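Local coordinates for MUTM (fpg) protein (Thermus thermophilus, PDB 1EE8), which is a member of the Fpg (MutM) family, built from an N-terminal beta-rich domain, a helix-two-turn-helix domain and a zinc finger, at residues R50-L55 / L151-A156; L168-L173 / R195-E200; G205-S210 / T226-Y231; V245-V250 / G254-P259. All coordinates share one frame; numbering follows the deposited sequence.

Contact 1 (R50-L55 / L151-A156); sequences RGKFLL and LDQRLA
Lys-52 and Gln-153 meet where a beta hairpin of the N-terminal domain comes up against the end of a helix in the H2TH region. The hairpin joins strands 42-50 and 53-58 through a two-residue type II' turn, with Gly-51 and Lys-52 at its corners. Arg-50 and Phe-53 close the turn by bonding to each other in both directions, and the shorter bond runs from Phe-53 N to Arg-50 O at 2.8 Å. On the other segment, Gln-153 is the residue at which the chain leaves helix 146-152, with a positive phi of 85°.

The two side chains cross at about a right angle. For Lys-52, chi1 of -62° sets CG beside its own N, and the rest of the chain runs straight out from the turn until CE and NZ reach the amide nitrogen of Gln-153, across the line of its side chain. Lys-52 CE comes to 3.1 Å from Gln-153 NE2, and Lys-52 NZ stands 3.0 Å from that same nitrogen; both nitrogens are donors, so this closeness is not a hydrogen bond. Gln-153 reaches back with its own CG beside N (chi1 -69°) and an extended chain, which delivers the amide to the turn.

Gln-153 OE1 accepts from Gly-158 N a little farther along the chain, while on the hairpin side Glu-124 takes both Gly-51 N and the guanidinium of Arg-50. One water completes the junction: it accepts from Lys-52 N at 2.9 Å and donates to Gln-153 OE1 at 2.7 Å.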
loop_
_atom_site.group_PDB
_atom_site.type_symbol
_atom_site.label_atom_id
_atom_site.label_comp_id
_atom_site.label_asym_id
_atom_site.label_seq_id
_atom_site.Cartn_x
_atom_site.Cartn_y
_atom_site.Cartn_z
ATOM N N ARG A 50 11.900 3.892 18.427
ATOM C CA ARG A 50 13.302 3.681 18.137
ATOM C C ARG A 50 13.781 5.112 17.953
ATOM O O ARG A 50 13.319 5.814 17.049
ATOM C CB ARG A 50 13.481 2.884 16.846
ATOM C CG ARG A 50 14.913 2.462 16.584
ATOM C CD ARG A 50 15.337 1.325 17.496
ATOM N NE ARG A 50 16.725 0.925 17.261
ATOM C CZ ARG A 50 17.787 1.535 17.782
ATOM N NH1 ARG A 50 17.635 2.582 18.583
ATOM N NH2 ARG A 50 19.007 1.096 17.498
ATOM N N GLY A 51 14.681 5.549 18.825
ATOM C CA GLY A 51 15.167 6.914 18.745
ATOM C C GLY A 51 13.981 7.848 18.909
ATOM O O GLY A 51 13.242 7.771 19.899
ATOM N N LYS A 52 13.786 8.718 17.928
ATOM C CA LYS A 52 12.684 9.675 17.944
ATOM C C LYS A 52 11.528 9.203 17.081
ATOM O O LYS A 52 10.566 9.939 16.875
ATOM C CB LYS A 52 13.152 11.033 17.425
ATOM C CG LYS A 52 14.234 11.673 18.257
ATOM C CD LYS A 52 14.722 12.951 17.619
ATOM C CE LYS A 52 15.902 13.517 18.384
ATOM N NZ LYS A 52 16.556 14.616 17.627
ATOM N N PHE A 53 11.619 7.982 16.568
ATOM C CA PHE A 53 10.556 7.453 15.724
ATOM C C PHE A 53 9.522 6.679 16.508
ATOM O O PHE A 53 9.834 5.989 17.479
ATOM C CB PHE A 53 11.101 6.511 14.646
ATOM C CG PHE A 53 11.998 7.172 13.648
ATOM C CD1 PHE A 53 13.377 7.169 13.828
ATOM C CD2 PHE A 53 11.468 7.763 12.502
ATOM C CE1 PHE A 53 14.214 7.738 12.879
ATOM C CE2 PHE A 53 12.299 8.338 11.548
ATOM C CZ PHE A 53 13.669 8.325 11.734
ATOM N N LEU A 54 8.284 6.791 16.057
ATOM C CA LEU A 54 7.179 6.079 16.664
ATOM C C LEU A 54 6.805 5.045 15.602
ATOM O O LEU A 54 6.671 5.384 14.426
ATOM C CB LEU A 54 6.031 7.052 16.905
ATOM C CG LEU A 54 5.013 6.756 17.999
ATOM C CD1 LEU A 54 5.718 6.531 19.329
ATOM C CD2 LEU A 54 4.039 7.927 18.086
ATOM N N LEU A 55 6.670 3.786 16.000
ATOM C CA LEU A 55 6.318 2.743 15.045
ATOM C C LEU A 55 5.083 1.963 15.480
ATOM O O LEU A 55 5.060 1.374 16.560
ATOM C CB LEU A 55 7.478 1.759 14.850
ATOM C CG LEU A 55 8.825 2.231 14.292
ATOM C CD1 LEU A 55 9.626 2.952 15.373
ATOM C CD2 LEU A 55 9.602 1.019 13.790
ATOM N N LEU A 151 24.255 14.659 19.461
ATOM C CA LEU A 151 23.173 14.817 18.503
ATOM C C LEU A 151 23.242 13.863 17.323
ATOM O O LEU A 151 22.254 13.689 16.613
ATOM C CB LEU A 151 23.152 16.252 17.981
ATOM C CG LEU A 151 22.267 17.269 18.704
ATOM C CD1 LEU A 151 22.371 17.114 20.215
ATOM C CD2 LEU A 151 22.686 18.660 18.265
ATOM N N ASP A 152 24.402 13.249 17.108
ATOM C CA ASP A 152 24.567 12.330 15.987
ATOM C C ASP A 152 23.480 11.267 15.979
ATOM O O ASP A 152 22.846 11.028 14.951
ATOM C CB ASP A 152 25.943 11.656 16.030
ATOM C CG ASP A 152 26.765 11.934 14.778
ATOM O OD1 ASP A 152 27.810 11.271 14.588
ATOM O OD2 ASP A 152 26.364 12.824 13.988
ATOM N N GLN A 153 23.281 10.640 17.134
ATOM C CA GLN A 153 22.278 9.596 17.322
ATOM C C GLN A 153 22.757 8.210 16.921
ATOM O O GLN A 153 22.019 7.229 17.009
ATOM C CB GLN A 153 20.974 9.954 16.602
ATOM C CG GLN A 153 20.257 11.128 17.263
ATOM C CD GLN A 153 18.766 11.105 17.036
ATOM O OE1 GLN A 153 18.116 10.075 17.217
ATOM N NE2 GLN A 153 18.207 12.249 16.656
ATOM N N ARG A 154 24.004 8.135 16.475
ATOM C CA ARG A 154 24.605 6.859 16.128
ATOM C C ARG A 154 25.261 6.430 17.436
ATOM O O ARG A 154 25.566 5.257 17.645
ATOM C CB ARG A 154 25.661 7.044 15.044
ATOM C CG ARG A 154 26.513 8.285 15.240
ATOM C CD ARG A 154 27.717 8.332 14.293
ATOM N NE ARG A 154 27.362 8.516 12.887
ATOM C CZ ARG A 154 26.846 7.571 12.110
ATOM N NH1 ARG A 154 26.616 6.360 12.589
ATOM N NH2 ARG A 154 26.570 7.837 10.842
ATOM N N LEU A 155 25.465 7.411 18.312
ATOM C CA LEU A 155 26.063 7.184 19.623
ATOM C C LEU A 155 24.989 7.200 20.702
ATOM O O LEU A 155 25.049 6.433 21.658
ATOM C CB LEU A 155 27.100 8.266 19.945
ATOM C CG LEU A 155 28.512 8.175 19.359
ATOM C CD1 LEU A 155 28.481 8.334 17.844
ATOM C CD2 LEU A 155 29.373 9.264 19.991
ATOM N N ALA A 156 24.013 8.088 20.541
ATOM C CA ALA A 156 22.920 8.231 21.498
ATOM C C ALA A 156 21.603 8.501 20.773
ATOM O O ALA A 156 21.222 9.653 20.563
ATOM C CB ALA A 156 23.228 9.379 22.456
HETATM O O HOH W 1 15.883 9.253 16.005
#

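Contact 2 (L168-L173 / R195-E200); sequences LFRARL and REVLAE
Glu-200 OE1 is held by two arginines: Arg-170 NH1 reaches it at 3.0 Å, and Arg-227, from the loop that follows helix 184-203, makes a second salt bridge to it. The other carboxylate oxygen, Glu-200 OE2, takes Arg-170 NH2 at a modelled 2.5 Å, a length too short to be trusted closely. Arg-170 thus grips end-on with both terminal nitrogens, one to each oxygen, which limits its rotation. The oxygens lie near the guanidinium plane but are met from above the carboxylate plane, the two planes being 34° apart. Arg-170 owes this reach to a long run with CG anti to N (chi1 -171°) and a bend at chi3. One methyl, Val-197 CG2, sits over the centre of the guanidinium, 3.5 Å from Arg-170 NE.

The salt bridge spans helices 161-170 and 184-203 within the H2TH domain. The first helix ends here in a Schellman motif, where Arg-172 has positive phi and Leu-173 N bonds back to Leu-168 O. Phe-169 O accepts twice, from Arg-172 N and, on the opposite face of the carbonyl plane, from Arg-172 NH1 at 2.9 Å. The Arg-172 guanidinium lies against the Phe-169 ring, NH1 above one face toward its rim.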
loop_
_atom_site.group_PDB
_atom_site.type_symbol
_atom_site.label_atom_id
_atom_site.label_comp_id
_atom_site.label_asym_id
_atom_site.label_seq_id
_atom_site.Cartn_x
_atom_site.Cartn_y
_atom_site.Cartn_z
ATOM N N LEU A 168 24.670 17.848 29.430
ATOM C CA LEU A 168 25.970 18.492 29.497
ATOM C C LEU A 168 26.094 19.378 30.731
ATOM O O LEU A 168 27.155 19.448 31.353
ATOM C CB LEU A 168 26.212 19.300 28.219
ATOM C CG LEU A 168 26.468 18.417 26.990
ATOM C CD1 LEU A 168 26.363 19.232 25.706
ATOM C CD2 LEU A 168 27.863 17.780 27.127
ATOM N N PHE A 169 25.013 20.056 31.088
ATOM C CA PHE A 169 25.047 20.904 32.272
ATOM C C PHE A 169 25.116 20.037 33.515
ATOM O O PHE A 169 25.880 20.307 34.441
ATOM C CB PHE A 169 23.798 21.770 32.402
ATOM C CG PHE A 169 23.736 22.511 33.709
ATOM C CD1 PHE A 169 24.506 23.649 33.909
ATOM C CD2 PHE A 169 22.979 22.020 34.766
ATOM C CE1 PHE A 169 24.524 24.288 35.146
ATOM C CE2 PHE A 169 22.991 22.650 36.006
ATOM C CZ PHE A 169 23.764 23.785 36.195
ATOM N N ARG A 170 24.297 18.997 33.547
ATOM C CA ARG A 170 24.294 18.145 34.714
ATOM C C ARG A 170 25.682 17.554 34.938
ATOM O O ARG A 170 26.128 17.434 36.074
ATOM C CB ARG A 170 23.245 17.043 34.578
ATOM C CG ARG A 170 23.078 16.276 35.871
ATOM C CD ARG A 170 21.839 15.419 35.893
ATOM N NE ARG A 170 20.612 16.208 35.808
ATOM C CZ ARG A 170 19.403 15.704 36.025
ATOM N NH1 ARG A 170 18.327 16.472 35.925
ATOM N NH2 ARG A 170 19.277 14.426 36.355
ATOM N N ALA A 171 26.369 17.215 33.850
ATOM C CA ALA A 171 27.710 16.634 33.917
ATOM C C ALA A 171 28.800 17.700 34.011
ATOM O O ALA A 171 29.983 17.378 34.104
ATOM C CB ALA A 171 27.952 15.752 32.693
ATOM N N ARG A 172 28.396 18.966 33.980
ATOM C CA ARG A 172 29.328 20.086 34.059
ATOM C C ARG A 172 30.435 20.006 33.008
ATOM O O ARG A 172 31.624 20.127 33.323
ATOM C CB ARG A 172 29.940 20.162 35.461
ATOM C CG ARG A 172 28.906 20.334 36.581
ATOM C CD ARG A 172 28.177 21.663 36.473
ATOM N NE ARG A 172 27.449 21.990 37.700
ATOM C CZ ARG A 172 26.276 21.476 38.056
ATOM N NH1 ARG A 172 25.657 20.596 37.277
ATOM N NH2 ARG A 172 25.727 21.831 39.214
ATOM N N LEU A 173 30.037 19.821 31.756
ATOM C CA LEU A 173 30.986 19.726 30.652
ATOM C C LEU A 173 30.674 20.731 29.553
ATOM O O LEU A 173 29.510 21.050 29.289
ATOM C CB LEU A 173 30.972 18.311 30.068
ATOM C CG LEU A 173 31.463 17.195 30.988
ATOM C CD1 LEU A 173 31.274 15.838 30.308
ATOM C CD2 LEU A 173 32.930 17.432 31.325
ATOM N N ARG A 195 21.757 9.593 30.876
ATOM C CA ARG A 195 20.773 8.580 31.224
ATOM C C ARG A 195 19.774 9.047 32.285
ATOM O O ARG A 195 18.583 8.732 32.203
ATOM C CB ARG A 195 21.488 7.305 31.687
ATOM C CG ARG A 195 22.593 6.857 30.723
ATOM C CD ARG A 195 23.001 5.416 30.969
ATOM N NE ARG A 195 21.899 4.515 30.653
ATOM C CZ ARG A 195 21.984 3.190 30.653
ATOM N NH1 ARG A 195 23.128 2.595 30.958
ATOM N NH2 ARG A 195 20.925 2.463 30.333
ATOM N N GLU A 196 20.252 9.807 33.268
ATOM C CA GLU A 196 19.387 10.319 34.337
ATOM C C GLU A 196 18.399 11.360 33.826
ATOM O O GLU A 196 17.224 11.341 34.182
ATOM C CB GLU A 196 20.213 10.971 35.442
ATOM C CG GLU A 196 21.167 10.065 36.174
ATOM C CD GLU A 196 21.926 10.818 37.250
ATOM O OE1 GLU A 196 21.272 11.352 38.173
ATOM O OE2 GLU A 196 23.170 10.884 37.168
ATOM N N VAL A 197 18.887 12.288 33.010
ATOM C CA VAL A 197 18.024 13.334 32.477
ATOM C C VAL A 197 16.917 12.741 31.616
ATOM O O VAL A 197 15.759 13.134 31.720
ATOM C CB VAL A 197 18.831 14.365 31.647
ATOM C CG1 VAL A 197 17.893 15.373 31.003
ATOM C CG2 VAL A 197 19.812 15.091 32.547
ATOM N N LEU A 198 17.269 11.782 30.771
ATOM C CA LEU A 198 16.276 11.164 29.906
ATOM C C LEU A 198 15.267 10.402 30.749
ATOM O O LEU A 198 14.058 10.539 30.556
ATOM C CB LEU A 198 16.953 10.228 28.900
ATOM C CG LEU A 198 17.833 10.892 27.832
ATOM C CD1 LEU A 198 18.470 9.811 26.947
ATOM C CD2 LEU A 198 16.992 11.845 26.975
ATOM N N ALA A 199 15.769 9.615 31.696
ATOM C CA ALA A 199 14.904 8.834 32.574
ATOM C C ALA A 199 13.976 9.775 33.335
ATOM O O ALA A 199 12.787 9.504 33.479
ATOM C CB ALA A 199 15.750 8.000 33.558
ATOM N N GLU A 200 14.523 10.889 33.816
ATOM C CA GLU A 200 13.724 11.868 34.542
ATOM C C GLU A 200 12.695 12.533 33.621
ATOM O O GLU A 200 11.527 12.684 33.987
ATOM C CB GLU A 200 14.633 12.935 35.169
ATOM C CG GLU A 200 15.375 12.457 36.416
ATOM C CD GLU A 200 16.376 13.474 36.941
ATOM O OE1 GLU A 200 16.096 14.691 36.854
ATOM O OE2 GLU A 200 17.437 13.051 37.456
#

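Contact 3 (G205-S210 / T226-Y231)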
loop_
_atom_site.group_PDB
_atom_site.type_symbol
_atom_site.label_atom_id
_atom_site.label_comp_id
_atom_site.label_asym_id
_atom_site.label_seq_id
_atom_site.Cartn_x
_atom_site.Cartn_y
_atom_site.Cartn_z
ATOM N N GLY A 205 6.907 13.116 31.830
ATOM C CA GLY A 205 6.155 13.256 30.592
ATOM C C GLY A 205 6.670 14.199 29.517
ATOM O O GLY A 205 5.875 14.789 28.778
ATOM N N GLY A 206 7.987 14.346 29.409
ATOM C CA GLY A 206 8.537 15.223 28.390
ATOM C C GLY A 206 8.553 16.694 28.772
ATOM O O GLY A 206 8.083 17.079 29.849
ATOM N N SER A 207 9.082 17.523 27.875
ATOM C CA SER A 207 9.199 18.957 28.120
ATOM C C SER A 207 8.330 19.849 27.244
ATOM O O SER A 207 8.385 19.788 26.012
ATOM C CB SER A 207 10.656 19.401 27.954
ATOM O OG SER A 207 11.502 18.762 28.892
ATOM N N THR A 208 7.524 20.681 27.890
ATOM C CA THR A 208 6.691 21.621 27.164
ATOM C C THR A 208 7.379 22.969 27.309
ATOM O O THR A 208 7.403 23.555 28.388
ATOM C CB THR A 208 5.272 21.690 27.744
ATOM O OG1 THR A 208 4.619 20.432 27.538
ATOM C CG2 THR A 208 4.473 22.795 27.061
ATOM N N LEU A 209 7.955 23.439 26.210
ATOM C CA LEU A 209 8.680 24.699 26.187
ATOM C C LEU A 209 7.774 25.923 26.263
ATOM O O LEU A 209 6.593 25.829 26.619
ATOM C CB LEU A 209 9.544 24.769 24.922
ATOM C CG LEU A 209 10.463 23.564 24.685
ATOM C CD1 LEU A 209 11.291 23.788 23.428
ATOM C CD2 LEU A 209 11.366 23.360 25.889
ATOM N N SER A 210 8.341 27.076 25.923
ATOM C CA SER A 210 7.609 28.333 25.957
ATOM C C SER A 210 6.584 28.380 24.833
ATOM O O SER A 210 5.447 28.804 25.037
ATOM C CB SER A 210 8.583 29.507 25.823
ATOM O OG SER A 210 7.907 30.741 25.960
ATOM N N THR A 226 10.342 22.179 34.254
ATOM C CA THR A 226 10.558 22.777 35.570
ATOM C C THR A 226 11.916 22.347 36.111
ATOM O O THR A 226 12.464 22.976 37.019
ATOM C CB THR A 226 9.459 22.361 36.580
ATOM O OG1 THR A 226 9.533 20.951 36.824
ATOM C CG2 THR A 226 8.073 22.702 36.032
ATOM N N ARG A 227 12.458 21.273 35.542
ATOM C CA ARG A 227 13.760 20.754 35.949
ATOM C C ARG A 227 14.868 21.300 35.045
ATOM O O ARG A 227 16.049 21.038 35.281
ATOM C CB ARG A 227 13.777 19.221 35.878
ATOM C CG ARG A 227 12.751 18.502 36.755
ATOM C CD ARG A 227 13.071 18.628 38.234
ATOM N NE ARG A 227 12.396 17.604 39.030
ATOM C CZ ARG A 227 12.671 16.302 38.967
ATOM N NH1 ARG A 227 13.611 15.856 38.145
ATOM N NH2 ARG A 227 12.001 15.440 39.723
ATOM N N HIS A 228 14.494 22.041 34.003
ATOM C CA HIS A 228 15.490 22.600 33.091
ATOM C C HIS A 228 16.441 23.548 33.804
ATOM O O HIS A 228 16.013 24.463 34.510
ATOM C CB HIS A 228 14.822 23.343 31.935
ATOM C CG HIS A 228 14.138 22.442 30.954
ATOM N ND1 HIS A 228 13.556 22.910 29.797
ATOM C CD2 HIS A 228 13.925 21.105 30.970
ATOM C CE1 HIS A 228 13.012 21.899 29.142
ATOM N NE2 HIS A 228 13.223 20.793 29.832
ATOM N N ALA A 229 17.735 23.327 33.601
ATOM C CA ALA A 229 18.757 24.149 34.223
ATOM C C ALA A 229 19.251 25.233 33.280
ATOM O O ALA A 229 19.482 26.366 33.699
ATOM C CB ALA A 229 19.929 23.277 34.664
ATOM N N VAL A 230 19.407 24.888 32.005
ATOM C CA VAL A 230 19.913 25.848 31.036
ATOM C C VAL A 230 19.107 25.980 29.746
ATOM O O VAL A 230 19.069 27.058 29.151
ATOM C CB VAL A 230 21.378 25.520 30.664
ATOM C CG1 VAL A 230 22.257 25.560 31.918
ATOM C CG2 VAL A 230 21.457 24.149 29.999
ATOM N N TYR A 231 18.472 24.903 29.297
ATOM C CA TYR A 231 17.703 24.995 28.065
ATOM C C TYR A 231 16.561 26.001 28.157
ATOM O O TYR A 231 15.774 25.987 29.105
ATOM C CB TYR A 231 17.116 23.647 27.641
ATOM C CG TYR A 231 16.515 23.763 26.261
ATOM C CD1 TYR A 231 17.315 23.656 25.124
ATOM C CD2 TYR A 231 15.175 24.124 26.092
ATOM C CE1 TYR A 231 16.803 23.914 23.852
ATOM C CE2 TYR A 231 14.653 24.390 24.831
ATOM C CZ TYR A 231 15.474 24.286 23.715
ATOM O OH TYR A 231 14.964 24.571 22.470
#
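Similar chi1 values, -62° at Ser-207 and -71° at His-228, put OG and the imidazole each beside its own backbone N, and from there the two side chains point at one another across a pair of irregular loop segments. These belong to the long connection between helix 184-203 of the H2TH domain and the zinc finger. The helix finishes in a Schellman motif with Gly-205 as its positive-phi residue, after which the chain straightens through Gly-206 to the serine.

The central bond joins Ser-207 OG and His-228 NE2 at 2.8 Å. The hydroxyl comes in at the ring edge, close to the imidazole plane. Ser-207 OG also bonds Tyr-163 OH of helix 161-170, so the buried hydroxyl links that helix to the histidine, while Ser-207 N is taken by Glu-5 of the N-terminal helix. In the other segment, Glu-166 collects the backbone N-H groups of Ala-229, Val-230 and Tyr-231, holding the bend after His-228.

Leu-209 packs beside the serine-histidine bond. Its CD2 approaches the same imidazole at the edge, 3.9 Å from His-228 CE1, and Ile-162 of helix 161-170 packs against both Leu-209 and Tyr-231. The leucine and tyrosine side chains cross at about a right angle, and both leucine methyls bear on one ring carbon: Tyr-231 CE2 is 3.6 Å from Leu-209 CD2 and 3.7 Å from Leu-209 CD1.

Contact 4 (V245-V250 / G254-P259); sequences VERRVV and GTHFCP. With ZN (zinc ion), chain C.
Glu-246 and Phe-257 bond to each other in both directions, as the first hydrogen-bonded pair of the antiparallel beta hairpin in the zinc finger. Glu-246 N gives to Phe-257 O at 3.0 Å, and Phe-257 N returns to Glu-246 O at 3.1 Å. Two residues on, Arg-248 N donates to Thr-255 O at 3.1 Å, but the reverse bond from Thr-255 N to Arg-248 O is bent and weak. Two of these carbonyl oxygens also receive CA-H...O contacts: Glu-246 O from His-256 CA, and Thr-255 O from Arg-247 CA.

Polar groups of 254-259 that the hairpin does not pair find partners outside it. His-256 N is taken by Asp-165, Cys-258 N by Gln-262, and Thr-255 OG1 is hydrogen-bonded to Lys-147 NZ.

On the face with Arg-247, the extended arginine lies beside His-256, and Arg-247 CG makes a CH-pi contact over the His-256 ring, 4.2 Å from its centroid. On the other face, Phe-257 has its ring swung between N and the carbonyl carbon (chi1 70°), which brings the ring across to the neighbouring strand; there its edge meets Arg-248 CG, 3.7 Å from Phe-257 CE2. Phe-176 stacks edge-to-face on Phe-257 and takes a cation-pi contact from Arg-248.

Just past the strand, Cys-258 turns away from the hairpin partner and, with Cys-238, Cys-241 and Cys-261, binds the zinc ion, its SG 2.3 Å from the metal.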
loop_
_atom_site.group_PDB
_atom_site.type_symbol
_atom_site.label_atom_id
_atom_site.label_comp_id
_atom_site.label_asym_id
_atom_site.label_seq_id
_atom_site.Cartn_x
_atom_site.Cartn_y
_atom_site.Cartn_z
ATOM N N VAL A 245 22.790 32.424 32.310
ATOM C CA VAL A 245 22.922 31.338 31.345
ATOM C C VAL A 245 23.122 31.932 29.953
ATOM O O VAL A 245 22.419 32.864 29.561
ATOM C CB VAL A 245 21.665 30.444 31.328
ATOM C CG1 VAL A 245 21.771 29.419 30.215
ATOM C CG2 VAL A 245 21.498 29.751 32.673
ATOM N N GLU A 246 24.083 31.397 29.209
ATOM C CA GLU A 246 24.359 31.882 27.863
ATOM C C GLU A 246 23.866 30.929 26.781
ATOM O O GLU A 246 23.607 29.748 27.036
ATOM C CB GLU A 246 25.859 32.104 27.670
ATOM C CG GLU A 246 26.446 33.168 28.568
ATOM C CD GLU A 246 27.848 33.553 28.153
ATOM O OE1 GLU A 246 28.494 34.316 28.901
ATOM O OE2 GLU A 246 28.299 33.094 27.076
ATOM N N ARG A 247 23.754 31.453 25.565
ATOM C CA ARG A 247 23.297 30.659 24.435
ATOM C C ARG A 247 24.107 30.967 23.185
ATOM O O ARG A 247 23.924 32.010 22.560
ATOM C CB ARG A 247 21.813 30.923 24.178
ATOM C CG ARG A 247 21.258 30.248 22.930
ATOM C CD ARG A 247 19.744 30.393 22.881
ATOM N NE ARG A 247 19.173 29.918 21.624
ATOM C CZ ARG A 247 19.162 30.618 20.494
ATOM N NH1 ARG A 247 18.622 30.100 19.400
ATOM N NH2 ARG A 247 19.678 31.839 20.459
ATOM N N ARG A 248 25.014 30.061 22.836
ATOM C CA ARG A 248 25.841 30.225 21.646
ATOM C C ARG A 248 25.155 29.584 20.450
ATOM O O ARG A 248 24.668 28.456 20.531
ATOM C CB ARG A 248 27.216 29.576 21.845
ATOM C CG ARG A 248 28.166 30.389 22.702
ATOM C CD ARG A 248 29.433 30.729 21.931
ATOM N NE ARG A 248 30.353 29.600 21.829
ATOM C CZ ARG A 248 31.171 29.215 22.804
ATOM N NH1 ARG A 248 31.183 29.869 23.959
ATOM N NH2 ARG A 248 31.985 28.185 22.622
ATOM N N VAL A 249 25.112 30.309 19.338
ATOM C CA VAL A 249 24.486 29.787 18.132
ATOM C C VAL A 249 25.573 29.429 17.124
ATOM O O VAL A 249 26.533 30.180 16.942
ATOM C CB VAL A 249 23.532 30.825 17.499
ATOM C CG1 VAL A 249 22.594 30.134 16.517
ATOM C CG2 VAL A 249 22.742 31.538 18.580
ATOM N N VAL A 250 25.423 28.275 16.482
ATOM C CA VAL A 250 26.391 27.812 15.491
ATOM C C VAL A 250 25.654 27.421 14.218
ATOM O O VAL A 250 25.128 26.310 14.113
ATOM C CB VAL A 250 27.178 26.578 15.998
ATOM C CG1 VAL A 250 28.289 26.228 15.010
ATOM C CG2 VAL A 250 27.753 26.853 17.380
ATOM N N GLY A 254 21.256 26.709 18.396
ATOM C CA GLY A 254 21.473 27.243 19.725
ATOM C C GLY A 254 21.897 26.167 20.700
ATOM O O GLY A 254 21.523 25.007 20.556
ATOM N N THR A 255 22.686 26.560 21.692
ATOM C CA THR A 255 23.165 25.644 22.719
ATOM C C THR A 255 23.231 26.424 24.023
ATOM O O THR A 255 23.981 27.400 24.133
ATOM C CB THR A 255 24.568 25.099 22.369
ATOM O OG1 THR A 255 24.486 24.291 21.188
ATOM C CG2 THR A 255 25.124 24.257 23.513
ATOM N N HIS A 256 22.430 26.007 25.003
ATOM C CA HIS A 256 22.396 26.676 26.301
ATOM C C HIS A 256 23.409 26.052 27.250
ATOM O O HIS A 256 23.578 24.832 27.270
ATOM C CB HIS A 256 21.002 26.586 26.923
ATOM C CG HIS A 256 19.916 27.159 26.068
ATOM N ND1 HIS A 256 19.496 26.565 24.897
ATOM C CD2 HIS A 256 19.156 28.271 26.218
ATOM C CE1 HIS A 256 18.526 27.285 24.362
ATOM N NE2 HIS A 256 18.300 28.326 25.144
ATOM N N PHE A 257 24.067 26.891 28.046
ATOM C CA PHE A 257 25.081 26.413 28.978
ATOM C C PHE A 257 25.526 27.519 29.930
ATOM O O PHE A 257 25.305 28.703 29.665
ATOM C CB PHE A 257 26.304 25.944 28.193
ATOM C CG PHE A 257 27.062 27.071 27.555
ATOM C CD1 PHE A 257 28.249 27.537 28.113
ATOM C CD2 PHE A 257 26.558 27.711 26.421
ATOM C CE1 PHE A 257 28.926 28.625 27.550
ATOM C CE2 PHE A 257 27.223 28.795 25.855
ATOM C CZ PHE A 257 28.410 29.255 26.421
ATOM N N CYS A 258 26.146 27.122 31.040
ATOM C CA CYS A 258 26.677 28.077 32.003
ATOM C C CYS A 258 28.172 28.069 31.746
ATOM O O CYS A 258 28.835 27.037 31.916
ATOM C CB CYS A 258 26.418 27.646 33.449
ATOM S SG CYS A 258 27.285 28.694 34.671
ATOM N N PRO A 259 28.724 29.213 31.314
ATOM C CA PRO A 259 30.160 29.297 31.034
ATOM C C PRO A 259 31.010 28.873 32.229
ATOM O O PRO A 259 31.919 28.049 32.098
ATOM C CB PRO A 259 30.354 30.767 30.669
ATOM C CG PRO A 259 29.024 31.134 30.050
ATOM C CD PRO A 259 28.055 30.491 31.012
HETATM ZN ZN ZN C . 26.683 28.089 36.851
#

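How the contacts relate
From the N terminus the four contacts come in series, none nested in or crossing another. Contact 1 closes the longest loop, 95 intervening residues, and joins the N-terminal beta sheet to the H2TH region. Contact 2 follows, closing a 21-residue excursion between two helices; contact 3 brings the connection after the second helix back on itself across 15 residues, and contact 4 closes the short zinc-finger hairpin between strands 246-249 and 254-257, its segments three residues apart. Contacts 2, 3 and 4 touch one another: Phe-169 packs on Ala-229 and Val-230 and reaches Cys-258, while Val-230 and Tyr-231 lie against His-256. Contact 1 stands apart, its nearest atoms about 7 Å from contacts 2 and 4.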